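Long-range contacts in flavin prenyltransferase UbiX (Methanocaldococcus jannaschii, PDB 6M8V), which probably transfers a dimethylallyl group from dimethylallyl phosphate to reduced FMN, making the prenylated flavin cofactor used by UbiD decarboxylases: residues M1-C6 against F76-V81; I117-M122 against A140-P145. One frame throughout, in Å; residues are numbered along the deposited sequence. Where two conformers were deposited one is given.

Contact 1. Residues M1-C6 against F76-V81; sequences MKIIVC and FDAVVV
Ile-4 lies beside Val-79 in two adjacent parallel strands, 2-6 and 78-81, whose axes approach to 4.6 Å and diverge by only 19°. The pairing is a clear instance of the parallel ladder: Ile-4 reaches past its own partner to the residues flanking it, its N donating to Ala-78 O at 2.7 Å and its O accepting from Val-80 N. Two residues on, Cys-6 N donates to Val-80 O, and CA-H...O contacts such as that from Val-79 CA to Ile-4 O fill in between these bonds.

At the entry to the ladder the pattern is richer. Lys-2 O accepts from two successive amides, Asp-77 N at 2.8 Å and Ala-78 N at 3.2 Å. Asp-77 answers with its carboxylate: OD2 receives Lys-2 N at 2.8 Å through the anti lone pair, in a nearly straight bond (166°), so Lys-2 is held at both its N and its O.

Ile-3, Val-5, Ala-78 and Val-80 face one side of the sheet, where Ile-3 CG2 runs alongside Val-80 CG2 at 3.9 Å. On the other side Ile-4 crosses Phe-76 at roughly a right angle, and its CG1 sits over one ring face, 4.2 Å from the centroid, in a CH-pi contact. Phe-76 can offer that face because its CG lies between the backbone N and the carbonyl carbon (chi1 55°). Farther along, Cys-6 SG rests on Val-79 CG1.

Helix 100-110 packs against this second face, with Ile-101 on Cys-6, Cys-105 on Val-81 and Ile-107 on Phe-76. Within the Rossmann-like sheet, strand 28-33 flanks strand 2-6 through bonds to Ile-3 and Val-5, while strand 114-119 borders strand 78-84.

Contact 2. Residues I117-M122 against A140-P145; sequences IMPREM and AIVMPP. With FMN (flavin mononucleotide), chain B; PO4 (phosphate ion), chain C.
Ile-117 and Val-142 pair across the parallel strands of a beta-alpha-beta unit, strand 114-119, helix 126-137 and strand 141-142, and just past this short ladder the chain enters the FMN pocket. Ile-117 N donates to Ile-141 O at 3.1 Å, and Ile-117 O accepts Met-143 N at 2.7 Å. On the side covered by helix 126-137, the CD1 of Ile-117 lies beside Val-142 CG2.

Next in line, Met-118 curls round a single carbonyl. Its CA approaches Met-143 O to 3.1 Å in a CA-H...O contact, and the bend at the end of its chain (chi3 63°) brings CE back to 3.3 Å from the same oxygen. Where the strands give way to loops, Pro-145 takes over, its CG set against Arg-120 CG at 3.6 Å with the two side chains nearly perpendicular.

Arg-120 then turns to the flavin, folded by bends at chi2 and chi3. FMN O4 lies at the edge of the guanidinium, in its plane, and takes a straight bond from NH2 at 2.7 Å; a weak bond from the same nitrogen goes to the phosphate ion. Tyr-150 of a second subunit, predicted to bind dimethylallyl phosphate, also holds this ion, consistent with a stand-in for the substrate's phosphate. Glu-121 OE1 accepts Met-122 N at 2.7 Å, and the carboxylate forms salt bridges with Arg-103 and Lys-110 of a third subunit. Were Glu-121 an alanine, Arg-103 of the third subunit would probably lose its carboxylate partner, Lys-110 there one of its partners, and Met-122 N its side-chain acceptor. The backbone contributes as well: FMN N3 donates to Arg-120 O at 2.8 Å.

How the contacts relate
Strand 78-84 passes the sheet on from one contact to the other: it pairs with strand 2-7 in contact 1 and borders strand 114-119, which contact 2 joins to strand 141-142. The centres are 15 Å apart, on opposite sides of the chain's centre, yet the contacts touch, with Val-81 O probably accepting a hydrogen bond from Met-118 N at 3.0 Å and Val-81 CG2 packing on Ile-117 CG2. Their relation to FMN differs. Contact 1 only approaches it, the side chain of Val-81 lying about 7 Å away and near that of Thr-88, whereas contact 2 grips the flavin directly through Arg-120. One sheet thus runs through both contacts, and contact 2 meets the flavin where the chain leaves strand 114-119.

Contact 1. Residues M1-C6 against F76-V81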
loop_
_atom_site.group_PDB
_atom_site.type_symbol
_atom_site.label_atom_id
_atom_site.label_comp_id
_atom_site.label_asym_id
_atom_site.label_seq_id
_atom_site.Cartn_x
_atom_site.Cartn_y
_atom_site.Cartn_z
ATOM N N MET A 1 8.526 39.976 4.909
ATOM C CA MET A 1 8.156 38.574 5.100
ATOM C C MET A 1 7.046 38.452 6.139
ATOM O O MET A 1 7.194 38.908 7.274
ATOM C CB MET A 1 9.377 37.748 5.516
ATOM C CG MET A 1 9.078 36.299 5.853
ATOM S SD MET A 1 10.557 35.261 5.907
ATOM C CE MET A 1 10.902 35.061 4.159
ATOM N N LYS A 2 5.930 37.849 5.744
ATOM C CA LYS A 2 4.775 37.683 6.620
ATOM C C LYS A 2 4.747 36.251 7.150
ATOM O O LYS A 2 4.569 35.301 6.380
ATOM C CB LYS A 2 3.480 38.015 5.877
ATOM C CG LYS A 2 2.272 38.243 6.778
ATOM C CD LYS A 2 1.012 38.469 5.954
ATOM C CE LYS A 2 -0.193 38.764 6.837
ATOM N NZ LYS A 2 -1.426 38.984 6.023
ATOM N N ILE A 3 4.917 36.104 8.462
ATOM C CA ILE A 3 5.034 34.807 9.111
ATOM C C ILE A 3 3.902 34.661 10.116
ATOM O O ILE A 3 3.696 35.543 10.957
ATOM C CB ILE A 3 6.401 34.645 9.800
ATOM C CG1 ILE A 3 7.526 34.798 8.774
ATOM C CG2 ILE A 3 6.494 33.292 10.508
ATOM C CD1 ILE A 3 8.906 34.934 9.392
ATOM N N ILE A 4 3.174 33.552 10.030
ATOM C CA ILE A 4 2.129 33.226 10.994
ATOM C C ILE A 4 2.741 32.328 12.063
ATOM O O ILE A 4 3.208 31.223 11.765
ATOM C CB ILE A 4 0.930 32.539 10.317
ATOM C CG1 ILE A 4 0.651 33.151 8.942
ATOM C CG2 ILE A 4 -0.307 32.611 11.203
ATOM C CD1 ILE A 4 0.091 34.552 8.995
ATOM N N VAL A 5 2.752 32.800 13.305
ATOM C CA VAL A 5 3.241 32.020 14.435
ATOM C C VAL A 5 2.035 31.487 15.193
ATOM O O VAL A 5 1.178 32.263 15.635
ATOM C CB VAL A 5 4.154 32.854 15.348
ATOM C CG1 VAL A 5 4.496 32.070 16.604
ATOM C CG2 VAL A 5 5.419 33.254 14.607
ATOM N N CYS A 6 1.959 30.164 15.335
ATOM C CA CYS A 6 0.838 29.495 15.983
ATOM C C CYS A 6 1.357 28.733 17.193
ATOM O O CYS A 6 2.191 27.834 17.048
ATOM C CB CYS A 6 0.130 28.540 15.015
ATOM S SG CYS A 6 -0.332 29.248 13.402
ATOM N N PHE A 76 0.348 35.069 2.742
ATOM C CA PHE A 76 1.412 35.072 3.734
ATOM C C PHE A 76 2.564 34.242 3.189
ATOM O O PHE A 76 2.423 33.524 2.194
ATOM C CB PHE A 76 0.940 34.546 5.099
ATOM C CG PHE A 76 0.310 33.173 5.055
ATOM C CD1 PHE A 76 1.094 32.029 4.975
ATOM C CD2 PHE A 76 -1.068 33.032 5.130
ATOM C CE1 PHE A 76 0.511 30.770 4.947
ATOM C CE2 PHE A 76 -1.657 31.777 5.107
ATOM C CZ PHE A 76 -0.870 30.647 5.017
ATOM N N ASP A 77 3.715 34.344 3.850
ATOM C CA ASP A 77 4.912 33.657 3.383
ATOM C C ASP A 77 5.181 32.339 4.096
ATOM O O ASP A 77 5.659 31.396 3.458
ATOM C CB ASP A 77 6.135 34.569 3.536
ATOM C CG ASP A 77 6.086 35.759 2.601
ATOM O OD1 ASP A 77 5.902 35.550 1.384
ATOM O OD2 ASP A 77 6.221 36.903 3.086
ATOM N N ALA A 78 4.889 32.244 5.393
ATOM C CA ALA A 78 5.246 31.047 6.139
ATOM C C ALA A 78 4.381 30.930 7.382
ATOM O O ALA A 78 3.924 31.933 7.940
ATOM C CB ALA A 78 6.728 31.057 6.532
ATOM N N VAL A 79 4.170 29.687 7.805
ATOM C CA VAL A 79 3.497 29.361 9.054
ATOM C C VAL A 79 4.475 28.591 9.923
ATOM O O VAL A 79 5.177 27.698 9.436
ATOM C CB VAL A 79 2.223 28.525 8.818
ATOM C CG1 VAL A 79 1.501 28.269 10.132
ATOM C CG2 VAL A 79 1.319 29.226 7.840
ATOM N N VAL A 80 4.531 28.936 11.205
ATOM C CA VAL A 80 5.322 28.194 12.176
ATOM C C VAL A 80 4.404 27.802 13.321
ATOM O O VAL A 80 3.854 28.672 14.005
ATOM C CB VAL A 80 6.523 28.996 12.704
ATOM C CG1 VAL A 80 7.429 28.085 13.534
ATOM C CG2 VAL A 80 7.298 29.615 11.551
ATOM N N VAL A 81 4.235 26.501 13.524
ATOM C CA VAL A 81 3.470 25.972 14.643
ATOM C C VAL A 81 4.491 25.550 15.692
ATOM O O VAL A 81 5.163 24.524 15.547
ATOM C CB VAL A 81 2.563 24.817 14.214
ATOM C CG1 VAL A 81 1.596 24.464 15.333
ATOM C CG2 VAL A 81 1.808 25.190 12.947
#

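Contact 2. Residues I117-M122 against A140-P145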
loop_
_atom_site.group_PDB
_atom_site.type_symbol
_atom_site.label_atom_id
_atom_site.label_comp_id
_atom_site.label_asym_id
_atom_site.label_seq_id
_atom_site.Cartn_x
_atom_site.Cartn_y
_atom_site.Cartn_z
ATOM N N ILE A 117 6.299 22.869 11.340
ATOM C CA ILE A 117 5.648 22.372 12.548
ATOM C C ILE A 117 6.716 21.805 13.465
ATOM O O ILE A 117 7.672 21.174 13.005
ATOM C CB ILE A 117 4.569 21.312 12.237
ATOM C CG1 ILE A 117 5.181 20.108 11.530
ATOM C CG2 ILE A 117 3.471 21.910 11.372
ATOM C CD1 ILE A 117 4.270 18.892 11.499
ATOM N N MET A 118 6.550 22.026 14.769
ATOM C CA MET A 118 7.520 21.609 15.783
ATOM C C MET A 118 6.823 20.749 16.827
ATOM O O MET A 118 6.538 21.208 17.942
ATOM C CB MET A 118 8.181 22.831 16.422
ATOM C CG MET A 118 8.591 23.864 15.388
ATOM S SD MET A 118 9.744 25.096 15.999
ATOM C CE MET A 118 11.171 24.092 16.409
ATOM N N PRO A 119 6.538 19.486 16.506
ATOM C CA PRO A 119 5.816 18.627 17.457
ATOM C C PRO A 119 6.673 18.307 18.676
ATOM O O PRO A 119 7.820 17.874 18.551
ATOM C CB PRO A 119 5.506 17.371 16.634
ATOM C CG PRO A 119 6.559 17.354 15.581
ATOM C CD PRO A 119 6.855 18.784 15.250
ATOM N N ARG A 120 6.103 18.522 19.861
ATOM C CA ARG A 120 6.796 18.338 21.136
ATOM C C ARG A 120 6.124 17.197 21.887
ATOM O O ARG A 120 5.021 17.360 22.424
ATOM C CB ARG A 120 6.770 19.625 21.963
ATOM C CG ARG A 120 8.071 19.969 22.720
ATOM C CD ARG A 120 8.472 18.920 23.775
ATOM N NE ARG A 120 7.338 18.413 24.538
ATOM C CZ ARG A 120 7.396 17.392 25.386
ATOM N NH1 ARG A 120 8.539 16.755 25.593
ATOM N NH2 ARG A 120 6.295 16.994 26.015
ATOM N N GLU A 121 6.795 16.051 21.930
ATOM C CA GLU A 121 6.291 14.873 22.614
ATOM C C GLU A 121 7.449 13.909 22.805
ATOM O O GLU A 121 8.404 13.908 22.021
ATOM C CB GLU A 121 5.156 14.199 21.826
ATOM C CG GLU A 121 4.463 13.064 22.570
ATOM C CD GLU A 121 4.073 13.461 23.987
ATOM O OE1 GLU A 121 4.906 13.295 24.909
ATOM O OE2 GLU A 121 2.932 13.938 24.180
ATOM N N MET A 122 7.355 13.092 23.844
ATOM C CA MET A 122 8.413 12.128 24.090
ATOM C C MET A 122 7.900 11.030 25.013
ATOM O O MET A 122 7.400 11.321 26.107
ATOM C CB MET A 122 9.629 12.833 24.687
ATOM C CG MET A 122 10.865 11.979 24.787
ATOM S SD MET A 122 12.188 12.868 25.635
ATOM C CE MET A 122 13.391 11.565 25.764
ATOM N N ALA A 140 5.694 19.904 4.098
ATOM C CA ALA A 140 5.878 20.580 5.372
ATOM C C ALA A 140 7.245 20.234 5.951
ATOM O O ALA A 140 7.781 19.151 5.719
ATOM C CB ALA A 140 4.772 20.189 6.354
ATOM N N ILE A 141 7.809 21.173 6.702
ATOM C CA ILE A 141 9.087 20.980 7.376
ATOM C C ILE A 141 8.794 20.536 8.804
ATOM O O ILE A 141 8.358 21.334 9.638
ATOM C CB ILE A 141 9.944 22.254 7.337
ATOM C CG1 ILE A 141 10.320 22.603 5.892
ATOM C CG2 ILE A 141 11.210 22.072 8.161
ATOM C CD1 ILE A 141 9.646 23.844 5.355
ATOM N N VAL A 142 9.026 19.262 9.090
ATOM C CA VAL A 142 8.684 18.681 10.381
ATOM C C VAL A 142 9.909 18.797 11.275
ATOM O O VAL A 142 10.941 18.167 11.026
ATOM C CB VAL A 142 8.220 17.227 10.242
ATOM C CG1 VAL A 142 7.981 16.624 11.615
ATOM C CG2 VAL A 142 6.951 17.157 9.391
ATOM N N MET A 143 9.790 19.592 12.334
ATOM C CA MET A 143 10.948 20.074 13.079
ATOM C C MET A 143 10.677 20.041 14.582
ATOM O O MET A 143 10.571 21.086 15.225
ATOM C CB MET A 143 11.291 21.493 12.623
ATOM C CG MET A 143 12.716 21.884 12.831
ATOM S SD MET A 143 12.981 23.535 12.187
ATOM C CE MET A 143 14.755 23.654 12.379
ATOM N N PRO A 144 10.582 18.850 15.166
ATOM C CA PRO A 144 10.473 18.774 16.636
ATOM C C PRO A 144 11.662 19.451 17.291
ATOM O O PRO A 144 12.796 19.347 16.798
ATOM C CB PRO A 144 10.460 17.262 16.925
ATOM C CG PRO A 144 10.872 16.597 15.649
ATOM C CD PRO A 144 10.513 17.522 14.534
ATOM N N PRO A 145 11.445 20.165 18.394
ATOM C CA PRO A 145 12.560 20.881 19.037
ATOM C C PRO A 145 13.533 19.919 19.695
ATOM O O PRO A 145 13.336 19.498 20.839
ATOM C CB PRO A 145 11.860 21.782 20.063
ATOM C CG PRO A 145 10.577 21.058 20.391
ATOM C CD PRO A 145 10.171 20.328 19.122
HETATM N N1 FMN B . 0.270 17.514 24.379
HETATM C C2 FMN B . 1.322 17.156 23.562
HETATM O O2 FMN B . 1.054 16.597 22.511
HETATM N N3 FMN B . 2.644 17.414 23.908
HETATM C C4 FMN B . 2.899 18.063 25.109
HETATM O O4 FMN B . 4.045 18.334 25.480
HETATM C C4A FMN B . 1.841 18.423 25.932
HETATM N N5 FMN B . 2.124 19.055 27.115
HETATM C C5A FMN B . 1.095 19.423 27.944
HETATM C C6 FMN B . 1.408 20.062 29.128
HETATM C C7 FMN B . 0.391 20.440 29.982
HETATM C C7M FMN B . 0.741 21.133 31.257
HETATM C C8 FMN B . -0.934 20.184 29.655
HETATM C C8M FMN B . -2.016 20.610 30.598
HETATM C C9 FMN B . -1.250 19.541 28.462
HETATM C C9A FMN B . -0.229 19.158 27.600
HETATM N N10 FMN B . -0.521 18.522 26.407
HETATM C C10 FMN B . 0.523 18.150 25.575
HETATM C "C1'" FMN B . -1.949 18.217 26.030
HETATM C "C2'" FMN B . -2.494 19.173 24.975
HETATM O "O2'" FMN B . -2.504 20.489 25.482
HETATM C "C3'" FMN B . -3.909 18.803 24.559
HETATM O "O3'" FMN B . -3.880 17.692 23.686
HETATM C "C4'" FMN B . -4.625 19.992 23.917
HETATM O "O4'" FMN B . -5.915 19.595 23.513
HETATM C "C5'" FMN B . -3.883 20.588 22.725
HETATM O "O5'" FMN B . -4.736 21.514 22.079
HETATM P P FMN B . -4.165 22.672 21.109
HETATM O O1P FMN B . -3.328 23.619 21.920
HETATM O O2P FMN B . -3.290 22.028 20.059
HETATM O O3P FMN B . -5.312 23.399 20.452
HETATM P P PO4 C . 4.586 14.282 28.519
HETATM O O1 PO4 C . 3.652 15.062 29.418
HETATM O O2 PO4 C . 6.000 14.346 29.049
HETATM O O3 PO4 C . 4.151 12.835 28.463
HETATM O O4 PO4 C . 4.535 14.889 27.135
#